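Local atomic coordinates of inulin fructotransferase (PDB entry 2INU), a protein that probably breaks down inulin by intramolecular fructosyl transfer, releasing a cyclic difructose dianhydride. Residues A[227-232]-A[250-255]. Sequence-based numbering, arbitrary orientation.
Sequences AGPDGV and FPRGRS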
loop_
_atom_site.group_PDB
_atom_site.type_symbol
_atom_site.label_atom_id
_atom_site.label_comp_id
_atom_site.label_asym_id
_atom_site.label_seq_id
_atom_site.Cartn_x
_atom_site.Cartn_y
_atom_site.Cartn_z
ATOM N N ALA A 227 10.774 13.646 -11.039
ATOM C CA ALA A 227 11.303 13.607 -12.405
ATOM C C ALA A 227 12.071 14.852 -12.846
ATOM O O ALA A 227 12.680 15.557 -12.031
ATOM C CB ALA A 227 10.171 13.347 -13.379
ATOM N N GLY A 228 12.063 15.098 -14.155
ATOM C CA GLY A 228 12.747 16.255 -14.700
ATOM C C GLY A 228 11.809 17.209 -15.425
ATOM O O GLY A 228 10.753 16.801 -15.925
ATOM N N PRO A 229 12.170 18.500 -15.489
ATOM C CA PRO A 229 11.415 19.578 -16.140
ATOM C C PRO A 229 10.879 19.213 -17.518
ATOM O O PRO A 229 9.773 19.618 -17.892
ATOM C CB PRO A 229 12.430 20.705 -16.219
ATOM C CG PRO A 229 13.180 20.544 -14.934
ATOM C CD PRO A 229 13.382 19.036 -14.836
ATOM N N ASP A 230 11.668 18.441 -18.261
ATOM C CA ASP A 230 11.303 18.018 -19.609
ATOM C C ASP A 230 10.767 16.599 -19.624
ATOM O O ASP A 230 10.554 16.017 -20.693
ATOM C CB ASP A 230 12.525 18.077 -20.520
ATOM C CG ASP A 230 13.125 19.462 -20.596
ATOM O OD1 ASP A 230 12.389 20.425 -20.917
ATOM O OD2 ASP A 230 14.342 19.597 -20.334
ATOM N N GLY A 231 10.564 16.030 -18.443
ATOM C CA GLY A 231 10.077 14.669 -18.383
ATOM C C GLY A 231 8.781 14.531 -17.621
ATOM O O GLY A 231 8.222 15.512 -17.113
ATOM N N VAL A 232 8.314 13.296 -17.524
ATOM C CA VAL A 232 7.091 13.006 -16.817
ATOM C C VAL A 232 7.439 12.225 -15.564
ATOM O O VAL A 232 8.489 11.568 -15.504
ATOM C CB VAL A 232 6.154 12.172 -17.687
ATOM C CG1 VAL A 232 5.685 13.003 -18.878
ATOM C CG2 VAL A 232 6.862 10.917 -18.174
ATOM N N PHE A 250 6.915 14.142 -5.699
ATOM C CA PHE A 250 7.492 15.441 -5.405
ATOM C C PHE A 250 8.166 16.077 -6.611
ATOM O O PHE A 250 8.239 15.486 -7.692
ATOM C CB PHE A 250 8.470 15.291 -4.236
ATOM C CG PHE A 250 9.323 14.066 -4.333
ATOM C CD1 PHE A 250 10.429 14.039 -5.182
ATOM C CD2 PHE A 250 9.016 12.924 -3.592
ATOM C CE1 PHE A 250 11.214 12.899 -5.285
ATOM C CE2 PHE A 250 9.807 11.774 -3.696
ATOM C CZ PHE A 250 10.903 11.769 -4.542
ATOM N N PRO A 251 8.645 17.307 -6.446
ATOM C CA PRO A 251 9.307 18.061 -7.498
ATOM C C PRO A 251 10.146 17.576 -8.666
ATOM O O PRO A 251 10.828 16.547 -8.648
ATOM C CB PRO A 251 10.038 19.128 -6.704
ATOM C CG PRO A 251 8.960 19.557 -5.803
ATOM C CD PRO A 251 8.353 18.221 -5.318
ATOM N N ARG A 252 10.577 17.457 -10.054
ATOM C CA ARG A 252 10.184 18.656 -10.968
ATOM C C ARG A 252 10.009 18.026 -12.302
ATOM O O ARG A 252 10.638 18.436 -13.277
ATOM C CB ARG A 252 11.397 19.577 -10.857
ATOM C CG ARG A 252 12.697 19.066 -11.354
ATOM C CD ARG A 252 13.916 20.075 -11.109
ATOM N NE ARG A 252 14.009 20.786 -9.868
ATOM C CZ ARG A 252 14.720 20.362 -8.843
ATOM N NH1 ARG A 252 15.406 19.231 -8.906
ATOM N NH2 ARG A 252 14.753 21.097 -7.740
ATOM N N GLY A 253 9.179 17.037 -12.360
ATOM C CA GLY A 253 8.596 16.713 -13.658
ATOM C C GLY A 253 7.873 17.883 -14.300
ATOM O O GLY A 253 7.678 18.913 -13.666
ATOM N N ARG A 254 7.495 17.736 -15.566
ATOM C CA ARG A 254 6.756 18.797 -16.249
ATOM C C ARG A 254 5.342 18.612 -15.718
ATOM O O ARG A 254 4.528 19.541 -15.696
ATOM C CB ARG A 254 6.782 18.598 -17.774
ATOM C CG ARG A 254 5.963 17.409 -18.266
ATOM C CD ARG A 254 6.181 17.145 -19.756
ATOM N NE ARG A 254 5.246 16.144 -20.261
ATOM C CZ ARG A 254 5.529 15.275 -21.225
ATOM N NH1 ARG A 254 6.728 15.276 -21.796
ATOM N NH2 ARG A 254 4.615 14.398 -21.613
ATOM N N SER A 255 5.083 17.381 -15.281
ATOM C CA SER A 255 3.806 16.976 -14.710
ATOM C C SER A 255 4.132 15.902 -13.680
ATOM O O SER A 255 5.245 15.375 -13.664
ATOM C CB SER A 255 2.886 16.406 -15.803
ATOM O OG SER A 255 3.495 15.292 -16.442
HETATM O O HOH W 1 8.430 15.021 -10.493
#
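The amide N of Arg254 donates to Gly231 O at 2.8 Å, with an N-H...O angle of 172°, and so ties the loop 250-255 to the end of a type I turn running from Gly228 to Gly231. Pro229 suits the second position of that turn because its ring fixes phi. Gly228 O accepts from Gly231 N, closing the turn. The same Gly228 O lies 3.1 Å from Gly253 CA in a CA-H...O contact. A water bridges the loops, accepting from Ala227 N and Gly253 N and donating to Phe250 O. Both segments are loops joining parallel strands on neighbouring turns of a right-handed beta-helix of the pectate lyase-like type. In the apolar contacts, Ala227 CB rests 3.7 Å from Gly253 CA; a CB on Gly253 would press on Ala227 CB and clash with Ser255 O, which suits glycine here. Pro229 CD lies 3.5 Å from Arg252 CG, the aliphatic stem running alongside the ring before its guanidinium reaches Glu301. Arg254 is extended from CG to NE (chi3 -171°), bringing its guanidinium beside Val232, whose CG1 sits over one face, 3.3 Å from CZ; NH2 forms a salt bridge with Glu258. Cutting Arg254 back to alanine removes the guanidinium packed on Val232 CG1 and would probably deprive Glu258 of its charged mate.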